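Anti-H(O) lectin 1 (Ulex europaeus, PDB 1FX5) binds L-fucose as a calcium- and manganese-containing legume lectin, recognising the H(O) blood-group sugar. Local coordinates at residues A[44-57]-A[92-106]. Sequence-based numbering, arbitrary orientation.
With NAG (2-acetamido-2-deoxy-beta-D-glucopyranose), chain C; MRD ((4R)-2-methylpentane-2,4-diol), chain H.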
ATOM      1  N   GLU A  44      -1.294  21.030 -24.664  1.00 23.14           N
ATOM      2  CA  GLU A  44      -0.368  20.130 -23.974  1.00 25.12           C
ATOM      3  C   GLU A  44      -1.269  19.394 -22.980  1.00 24.35           C
ATOM      4  O   GLU A  44      -1.774  20.005 -22.035  1.00 24.95           O
ATOM      5  CB  GLU A  44       0.737  20.933 -23.264  1.00 24.14           C
ATOM      6  CG  GLU A  44       1.700  21.587 -24.263  1.00 30.36           C
ATOM      7  CD  GLU A  44       2.780  22.455 -23.631  1.00 29.73           C
ATOM      8  OE1 GLU A  44       3.930  22.005 -23.500  1.00 35.91           O
ATOM      9  OE2 GLU A  44       2.495  23.611 -23.310  1.00 34.17           O
ATOM     10  N   THR A  45      -1.483  18.098 -23.184  1.00 21.78           N
ATOM     11  CA  THR A  45      -2.340  17.348 -22.282  1.00 17.97           C
ATOM     12  C   THR A  45      -1.682  16.060 -21.754  1.00 19.18           C
ATOM     13  O   THR A  45      -0.792  15.500 -22.411  1.00 20.05           O
ATOM     14  CB  THR A  45      -3.697  17.055 -22.992  1.00 17.13           C
ATOM     15  OG1 THR A  45      -4.606  16.430 -22.080  1.00 24.52           O
ATOM     16  CG2 THR A  45      -3.499  16.165 -24.199  1.00 16.36           C
ATOM     17  N   GLY A  46      -2.087  15.619 -20.558  1.00 15.23           N
ATOM     18  CA  GLY A  46      -1.516  14.411 -19.978  1.00 16.75           C
ATOM     19  C   GLY A  46      -2.155  13.937 -18.669  1.00 17.68           C
ATOM     20  O   GLY A  46      -3.152  14.528 -18.216  1.00 18.19           O
ATOM     21  N   GLY A  47      -1.607  12.869 -18.068  1.00 16.68           N
ATOM     22  CA  GLY A  47      -2.148  12.346 -16.815  1.00 15.15           C
ATOM     23  C   GLY A  47      -1.092  11.637 -15.986  1.00 16.59           C
ATOM     24  O   GLY A  47      -0.009  11.377 -16.498  1.00 17.63           O
ATOM     25  N   ILE A  48      -1.394  11.358 -14.713  1.00 15.70           N
ATOM     26  CA  ILE A  48      -0.492  10.674 -13.781  1.00 16.68           C
ATOM     27  C   ILE A  48      -1.263   9.674 -12.896  1.00 17.99           C
ATOM     28  O   ILE A  48      -2.396   9.942 -12.481  1.00 20.81           O
ATOM     29  CB  ILE A  48       0.202  11.700 -12.819  1.00 17.32           C
ATOM     30  CG1 ILE A  48       1.262  12.528 -13.561  1.00 17.42           C
ATOM     31  CG2 ILE A  48       0.808  10.982 -11.603  1.00 10.64           C
ATOM     32  CD1 ILE A  48       1.915  13.606 -12.668  1.00 18.84           C
ATOM     33  N   ALA A  49      -0.644   8.545 -12.578  1.00 17.78           N
ATOM     34  CA  ALA A  49      -1.278   7.535 -11.734  1.00 19.53           C
ATOM     35  C   ALA A  49      -0.205   6.957 -10.806  1.00 18.38           C
ATOM     36  O   ALA A  49       0.857   6.547 -11.268  1.00 18.66           O
ATOM     37  CB  ALA A  49      -1.906   6.438 -12.581  1.00 17.64           C
ATOM     38  N   ARG A  50      -0.476   6.923  -9.507  1.00 18.83           N
ATOM     39  CA  ARG A  50       0.490   6.395  -8.539  1.00 19.13           C
ATOM     40  C   ARG A  50      -0.172   5.439  -7.589  1.00 20.64           C
ATOM     41  O   ARG A  50      -1.381   5.558  -7.346  1.00 20.17           O
ATOM     42  CB  ARG A  50       1.024   7.522  -7.642  1.00 19.87           C
ATOM     43  CG  ARG A  50       1.227   8.857  -8.302  1.00 21.58           C
ATOM     44  CD  ARG A  50       1.730   9.906  -7.322  1.00 23.36           C
ATOM     45  NE  ARG A  50       1.627  11.250  -7.883  1.00 20.17           N
ATOM     46  CZ  ARG A  50       2.499  12.230  -7.665  1.00 22.78           C
ATOM     47  NH1 ARG A  50       3.560  12.027  -6.893  1.00 22.50           N
ATOM     48  NH2 ARG A  50       2.315  13.412  -8.237  1.00 19.07           N
ATOM     49  N   TYR A  51       0.607   4.515  -7.024  1.00 19.53           N
ATOM     50  CA  TYR A  51       0.047   3.560  -6.058  1.00 22.08           C
ATOM     51  C   TYR A  51      -0.255   4.493  -4.858  1.00 21.00           C
ATOM     52  O   TYR A  51       0.527   5.412  -4.560  1.00 19.43           O
ATOM     53  CB  TYR A  51       1.051   2.448  -5.678  1.00 21.65           C
ATOM     54  CG  TYR A  51       0.459   1.388  -4.755  1.00 24.18           C
ATOM     55  CD1 TYR A  51       0.994   1.170  -3.493  1.00 23.47           C
ATOM     56  CD2 TYR A  51      -0.655   0.621  -5.140  1.00 24.52           C
ATOM     57  CE1 TYR A  51       0.442   0.228  -2.631  1.00 22.72           C
ATOM     58  CE2 TYR A  51      -1.224  -0.337  -4.280  1.00 22.68           C
ATOM     59  CZ  TYR A  51      -0.661  -0.527  -3.023  1.00 25.44           C
ATOM     60  OH  TYR A  51      -1.165  -1.472  -2.138  1.00 22.26           O
ATOM     61  N   ILE A  52      -1.371   4.252  -4.173  1.00 21.15           N
ATOM     62  CA  ILE A  52      -1.772   5.087  -3.051  1.00 22.21           C
ATOM     63  C   ILE A  52      -0.877   5.192  -1.803  1.00 22.16           C
ATOM     64  O   ILE A  52      -0.841   6.234  -1.157  1.00 20.94           O
ATOM     65  CB  ILE A  52      -3.270   4.815  -2.688  1.00 26.66           C
ATOM     66  CG1 ILE A  52      -3.847   5.993  -1.915  1.00 29.12           C
ATOM     67  CG2 ILE A  52      -3.417   3.525  -1.904  1.00 22.20           C
ATOM     68  CD1 ILE A  52      -5.308   5.811  -1.564  1.00 39.00           C
ATOM     69  N   ALA A  53      -0.122   4.146  -1.497  1.00 21.78           N
ATOM     70  CA  ALA A  53       0.761   4.158  -0.333  1.00 22.60           C
ATOM     71  C   ALA A  53       2.207   4.576  -0.671  1.00 22.59           C
ATOM     72  O   ALA A  53       2.769   4.084  -1.646  1.00 20.09           O
ATOM     73  CB  ALA A  53       0.792   2.760   0.297  1.00 21.00           C
ATOM     74  N   PRO A  54       2.823   5.470   0.141  1.00 22.99           N
ATOM     75  CA  PRO A  54       4.211   5.893  -0.113  1.00 23.26           C
ATOM     76  C   PRO A  54       5.163   4.714   0.189  1.00 25.04           C
ATOM     77  O   PRO A  54       4.840   3.810   0.983  1.00 24.21           O
ATOM     78  CB  PRO A  54       4.422   7.036   0.885  1.00 23.74           C
ATOM     79  CG  PRO A  54       3.039   7.571   1.115  1.00 24.45           C
ATOM     80  CD  PRO A  54       2.202   6.310   1.184  1.00 22.68           C
ATOM     81  N   ILE A  55       6.328   4.732  -0.451  1.00 22.49           N
ATOM     82  CA  ILE A  55       7.343   3.705  -0.293  1.00 22.72           C
ATOM     83  C   ILE A  55       8.492   4.299   0.508  1.00 22.95           C
ATOM     84  O   ILE A  55       8.875   5.457   0.291  1.00 22.02           O
ATOM     85  CB  ILE A  55       7.924   3.304  -1.685  1.00 27.92           C
ATOM     86  CG1 ILE A  55       6.803   3.065  -2.703  1.00 31.52           C
ATOM     87  CG2 ILE A  55       8.778   2.064  -1.583  1.00 28.92           C
ATOM     88  CD1 ILE A  55       5.919   1.894  -2.411  1.00 28.42           C
ATOM     89  N   HIS A  56       9.032   3.508   1.431  1.00 22.29           N
ATOM     90  CA  HIS A  56      10.151   3.913   2.279  1.00 22.27           C
ATOM     91  C   HIS A  56      11.362   3.571   1.413  1.00 20.65           C
ATOM     92  O   HIS A  56      11.723   2.398   1.307  1.00 21.92           O
ATOM     93  CB  HIS A  56      10.157   3.069   3.559  1.00 21.63           C
ATOM     94  CG  HIS A  56      10.942   3.666   4.693  1.00 24.51           C
ATOM     95  ND1 HIS A  56      11.515   4.926   4.627  1.00 27.30           N
ATOM     96  CD2 HIS A  56      11.240   3.181   5.916  1.00 23.42           C
ATOM     97  CE1 HIS A  56      12.129   5.184   5.770  1.00 24.98           C
ATOM     98  NE2 HIS A  56      11.981   4.146   6.573  1.00 24.19           N
ATOM     99  N   ILE A  57      11.967   4.565   0.769  1.00 19.30           N
ATOM    100  CA  ILE A  57      13.113   4.290  -0.087  1.00 19.21           C
ATOM    101  C   ILE A  57      14.467   4.261   0.619  1.00 19.16           C
ATOM    102  O   ILE A  57      15.372   3.532   0.215  1.00 20.52           O
ATOM    103  CB  ILE A  57      13.082   5.168  -1.359  1.00 20.92           C
ATOM    104  CG1 ILE A  57      13.872   4.497  -2.486  1.00 26.86           C
ATOM    105  CG2 ILE A  57      13.667   6.518  -1.088  1.00 22.49           C
ATOM    106  CD1 ILE A  57      13.220   3.253  -3.045  1.00 31.85           C
ATOM    107  N   PHE A  92       8.246   6.873 -12.616  1.00 14.15           N
ATOM    108  CA  PHE A  92       8.982   7.813 -11.773  1.00 15.49           C
ATOM    109  C   PHE A  92       8.832   7.715 -10.262  1.00 16.48           C
ATOM    110  O   PHE A  92       7.906   7.074  -9.753  1.00 18.03           O
ATOM    111  CB  PHE A  92       8.632   9.254 -12.210  1.00 15.45           C
ATOM    112  CG  PHE A  92       7.226   9.697 -11.819  1.00 16.99           C
ATOM    113  CD1 PHE A  92       6.104   9.159 -12.434  1.00 17.94           C
ATOM    114  CD2 PHE A  92       7.034  10.635 -10.815  1.00 18.25           C
ATOM    115  CE1 PHE A  92       4.807   9.535 -12.053  1.00 19.52           C
ATOM    116  CE2 PHE A  92       5.739  11.026 -10.422  1.00 21.43           C
ATOM    117  CZ  PHE A  92       4.627  10.466 -11.044  1.00 21.17           C
ATOM    118  N   LEU A  93       9.797   8.300  -9.550  1.00 16.77           N
ATOM    119  CA  LEU A  93       9.802   8.320  -8.079  1.00 18.25           C
ATOM    120  C   LEU A  93       9.855   9.815  -7.741  1.00 17.93           C
ATOM    121  O   LEU A  93      10.691  10.539  -8.298  1.00 15.26           O
ATOM    122  CB  LEU A  93      11.025   7.583  -7.502  1.00 17.70           C
ATOM    123  CG  LEU A  93      11.047   6.064  -7.744  1.00 22.06           C
ATOM    124  CD1 LEU A  93      11.955   5.782  -8.889  1.00 24.43           C
ATOM    125  CD2 LEU A  93      11.563   5.313  -6.570  1.00 22.56           C
ATOM    126  N   ALA A  94       8.930  10.288  -6.903  1.00 16.18           N
ATOM    127  CA  ALA A  94       8.892  11.713  -6.514  1.00 17.76           C
ATOM    128  C   ALA A  94       8.219  11.924  -5.151  1.00 17.86           C
ATOM    129  O   ALA A  94       7.740  10.971  -4.549  1.00 19.80           O
ATOM    130  CB  ALA A  94       8.137  12.514  -7.566  1.00 17.16           C
ATOM    131  N   PRO A  95       8.261  13.149  -4.600  1.00 18.51           N
ATOM    132  CA  PRO A  95       7.599  13.362  -3.302  1.00 17.35           C
ATOM    133  C   PRO A  95       6.138  12.914  -3.478  1.00 18.90           C
ATOM    134  O   PRO A  95       5.518  13.248  -4.477  1.00 16.34           O
ATOM    135  CB  PRO A  95       7.724  14.870  -3.110  1.00 16.10           C
ATOM    136  CG  PRO A  95       9.087  15.154  -3.734  1.00 19.15           C
ATOM    137  CD  PRO A  95       8.988  14.359  -5.036  1.00 17.39           C
ATOM    138  N   PRO A  96       5.563  12.182  -2.498  1.00 23.27           N
ATOM    139  CA  PRO A  96       4.171  11.687  -2.595  1.00 23.53           C
ATOM    140  C   PRO A  96       3.063  12.699  -2.804  1.00 25.29           C
ATOM    141  O   PRO A  96       2.012  12.382  -3.363  1.00 25.41           O
ATOM    142  CB  PRO A  96       3.988  10.866  -1.317  1.00 22.78           C
ATOM    143  CG  PRO A  96       4.965  11.478  -0.355  1.00 23.83           C
ATOM    144  CD  PRO A  96       6.172  11.824  -1.198  1.00 21.48           C
ATOM    145  N   ASP A  97       3.329  13.935  -2.437  1.00 25.31           N
ATOM    146  CA  ASP A  97       2.341  14.976  -2.597  1.00 28.17           C
ATOM    147  C   ASP A  97       2.687  15.969  -3.708  1.00 27.73           C
ATOM    148  O   ASP A  97       2.147  17.071  -3.715  1.00 27.20           O
ATOM    149  CB  ASP A  97       2.200  15.728  -1.262  1.00 37.95           C
ATOM    150  CG  ASP A  97       3.515  16.395  -0.814  1.00 42.14           C
ATOM    151  OD1 ASP A  97       4.603  15.838  -1.068  1.00 46.24           O
ATOM    152  OD2 ASP A  97       3.467  17.487  -0.213  1.00 47.57           O
ATOM    153  N   SER A  98       3.567  15.613  -4.647  1.00 23.70           N
ATOM    154  CA  SER A  98       3.898  16.566  -5.704  1.00 22.78           C
ATOM    155  C   SER A  98       2.696  16.797  -6.630  1.00 23.75           C
ATOM    156  O   SER A  98       1.913  15.882  -6.900  1.00 20.94           O
ATOM    157  CB  SER A  98       5.113  16.100  -6.511  1.00 20.59           C
ATOM    158  OG  SER A  98       4.812  14.929  -7.233  1.00 20.76           O
ATOM    159  N   PRO A  99       2.547  18.021  -7.148  1.00 24.88           N
ATOM    160  CA  PRO A  99       1.422  18.332  -8.045  1.00 25.35           C
ATOM    161  C   PRO A  99       1.697  18.008  -9.522  1.00 25.87           C
ATOM    162  O   PRO A  99       2.851  17.789  -9.907  1.00 26.06           O
ATOM    163  CB  PRO A  99       1.264  19.841  -7.857  1.00 24.33           C
ATOM    164  CG  PRO A  99       2.711  20.291  -7.744  1.00 24.85           C
ATOM    165  CD  PRO A  99       3.360  19.217  -6.862  1.00 22.84           C
ATOM    166  N   LEU A 100       0.648  18.004 -10.344  1.00 24.73           N
ATOM    167  CA  LEU A 100       0.781  17.728 -11.780  1.00 23.88           C
ATOM    168  C   LEU A 100       1.375  19.038 -12.334  1.00 25.54           C
ATOM    169  O   LEU A 100       0.917  20.118 -11.968  1.00 24.28           O
ATOM    170  CB  LEU A 100      -0.599  17.545 -12.404  1.00 25.60           C
ATOM    171  CG  LEU A 100      -0.827  16.870 -13.761  1.00 28.81           C
ATOM    172  CD1 LEU A 100      -2.137  17.382 -14.298  1.00 32.15           C
ATOM    173  CD2 LEU A 100       0.237  17.178 -14.744  1.00 32.64           C
ATOM    174  N   ARG A 101       2.407  18.959 -13.177  1.00 24.72           N
ATOM    175  CA  ARG A 101       3.006  20.169 -13.738  1.00 22.90           C
ATOM    176  C   ARG A 101       2.702  20.257 -15.220  1.00 22.89           C
ATOM    177  O   ARG A 101       1.647  19.786 -15.652  1.00 26.21           O
ATOM    178  CB  ARG A 101       4.511  20.246 -13.447  1.00 22.70           C
ATOM    179  CG  ARG A 101       4.806  20.565 -11.985  1.00 19.15           C
ATOM    180  CD  ARG A 101       6.279  20.508 -11.675  1.00 20.98           C
ATOM    181  NE  ARG A 101       6.547  20.729 -10.257  1.00 23.12           N
ATOM    182  CZ  ARG A 101       6.822  19.764  -9.378  1.00 25.86           C
ATOM    183  NH1 ARG A 101       6.872  18.494  -9.762  1.00 27.05           N
ATOM    184  NH2 ARG A 101       7.057  20.069  -8.111  1.00 20.11           N
ATOM    185  N   ARG A 102       3.635  20.773 -16.012  1.00 18.50           N
ATOM    186  CA  ARG A 102       3.404  20.904 -17.447  1.00 17.03           C
ATOM    187  C   ARG A 102       3.452  19.594 -18.234  1.00 18.92           C
ATOM    188  O   ARG A 102       4.342  18.761 -18.025  1.00 17.23           O
ATOM    189  CB  ARG A 102       4.392  21.908 -18.004  1.00 19.11           C
ATOM    190  CG  ARG A 102       4.115  22.338 -19.400  1.00 20.14           C
ATOM    191  CD  ARG A 102       5.020  23.466 -19.729  1.00 16.14           C
ATOM    192  NE  ARG A 102       4.952  23.781 -21.140  1.00 19.72           N
ATOM    193  CZ  ARG A 102       5.622  24.772 -21.707  1.00 20.80           C
ATOM    194  NH1 ARG A 102       6.407  25.570 -20.983  1.00 22.20           N
ATOM    195  NH2 ARG A 102       5.581  24.894 -23.018  1.00 20.48           N
ATOM    196  N   ALA A 103       2.469  19.397 -19.113  1.00 18.46           N
ATOM    197  CA  ALA A 103       2.390  18.186 -19.928  1.00 16.96           C
ATOM    198  C   ALA A 103       3.126  18.340 -21.279  1.00 20.38           C
ATOM    199  O   ALA A 103       4.140  19.059 -21.358  1.00 21.36           O
ATOM    200  CB  ALA A 103       0.946  17.783 -20.114  1.00 16.32           C
ATOM    201  N   GLY A 104       2.661  17.683 -22.336  1.00 18.31           N
ATOM    202  CA  GLY A 104       3.368  17.826 -23.599  1.00 16.92           C
ATOM    203  C   GLY A 104       4.754  17.212 -23.421  1.00 16.42           C
ATOM    204  O   GLY A 104       4.883  16.216 -22.707  1.00 15.18           O
ATOM    205  N   GLY A 105       5.803  17.817 -23.979  1.00 14.59           N
ATOM    206  CA  GLY A 105       7.137  17.252 -23.831  1.00 14.26           C
ATOM    207  C   GLY A 105       7.772  17.299 -22.446  1.00 15.80           C
ATOM    208  O   GLY A 105       8.913  16.875 -22.258  1.00 15.72           O
ATOM    209  N   TYR A 106       7.049  17.818 -21.470  1.00 17.80           N
ATOM    210  CA  TYR A 106       7.561  17.907 -20.112  1.00 15.69           C
ATOM    211  C   TYR A 106       6.992  16.790 -19.215  1.00 16.05           C
ATOM    212  O   TYR A 106       7.225  16.784 -17.996  1.00 17.29           O
ATOM    213  CB  TYR A 106       7.328  19.321 -19.554  1.00 15.00           C
ATOM    214  CG  TYR A 106       8.081  20.382 -20.337  1.00 14.99           C
ATOM    215  CD1 TYR A 106       7.423  21.220 -21.225  1.00 15.71           C
ATOM    216  CD2 TYR A 106       9.451  20.533 -20.191  1.00 16.32           C
ATOM    217  CE1 TYR A 106       8.109  22.194 -21.941  1.00 17.15           C
ATOM    218  CE2 TYR A 106      10.157  21.506 -20.915  1.00 19.15           C
ATOM    219  CZ  TYR A 106       9.478  22.332 -21.780  1.00 18.82           C
ATOM    220  OH  TYR A 106      10.159  23.316 -22.449  1.00 16.62           O
TER
HETATM  221  C1  NAG C   1      -7.868  17.203 -18.538  1.00 41.86           C
HETATM  222  C2  NAG C   1      -6.932  18.415 -18.688  1.00 43.63           C
HETATM  223  C3  NAG C   1      -7.674  19.669 -18.191  1.00 48.25           C
HETATM  224  C4  NAG C   1      -8.989  19.857 -18.979  1.00 47.31           C
HETATM  225  C5  NAG C   1      -9.834  18.566 -18.905  1.00 47.08           C
HETATM  226  C6  NAG C   1     -11.051  18.607 -19.825  1.00 46.97           C
HETATM  227  C7  NAG C   1      -4.580  17.786 -18.534  1.00 36.82           C
HETATM  228  C8  NAG C   1      -3.352  17.679 -17.639  1.00 35.04           C
HETATM  229  N2  NAG C   1      -5.687  18.253 -17.947  1.00 40.14           N
HETATM  230  O3  NAG C   1      -6.819  20.826 -18.346  1.00 53.52           O
HETATM  231  O4  NAG C   1      -9.748  20.961 -18.418  1.00 48.70           O
HETATM  232  O5  NAG C   1      -9.060  17.414 -19.312  1.00 44.39           O
HETATM  233  O6  NAG C   1     -10.692  19.040 -21.136  1.00 49.90           O
HETATM  234  O7  NAG C   1      -4.547  17.401 -19.702  1.00 28.64           O
HETATM  235  C1  MRD H1252       5.723  22.622 -26.531  1.00 21.56           C
HETATM  236  C2  MRD H1252       6.130  21.149 -26.347  1.00 22.79           C
HETATM  237  O2  MRD H1252       5.300  20.565 -25.329  1.00 20.52           O
HETATM  238  CM  MRD H1252       7.595  21.072 -25.888  1.00 18.03           C
HETATM  239  C3  MRD H1252       5.899  20.410 -27.679  1.00 20.89           C
HETATM  240  C4  MRD H1252       5.578  18.908 -27.591  1.00 20.91           C
HETATM  241  O4  MRD H1252       6.666  18.203 -26.991  1.00 23.50           O
HETATM  242  C5  MRD H1252       5.328  18.336 -28.986  1.00 16.51           C
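The guanidinium of Arg50 has the Phe92 ring on one face, CE2 4.3 Å above its plane and offset toward the rim, Pro96 O over the opposite face, and Ser98 OG at its edge. Ser98 OG sits 1° out of the guanidinium plane and takes end-on hydrogen bonds from Arg50 NH1 (3.2 Å) and NH2 (3.1 Å). NH1 also makes a weak bond to Pro95 O and a stronger one to Ser211. Extended from CG to NE, Arg50 reaches from its strand into the type I turn Pro95–Ser98. Ile48 CG2 meets the Phe92 ring edge, 3.9 Å from CZ.

The guanidinium of Arg102 carries Tyr106 CE1 3.5 Å above its centre and the carboxylate of Glu44 at its edge, the two planes 85° apart. Arg102 NE reaches Glu44 OE1 (3.1 Å) on its syn side, 26° out of the carboxylate plane; the other bonds are weak, so the salt bridge is not flat and two-by-two. Glu44 OE1 also accepts a hydrogen bond from O2 of MRD (2.7 Å), a diol probably from the crystallisation liquor. In a glycan pocket, NAG O7 accepts hydrogen bonds from Thr45 OG1 (2.6 Å) and Gly46 N, and the NAG methyl C8 rests against Leu100 CD1.

Arginine thus ties the loop after strand 88-94 to strand 44-59 of the legume-lectin sandwich twice: through buried Arg50 and through a more exposed Glu44–Arg102 pair.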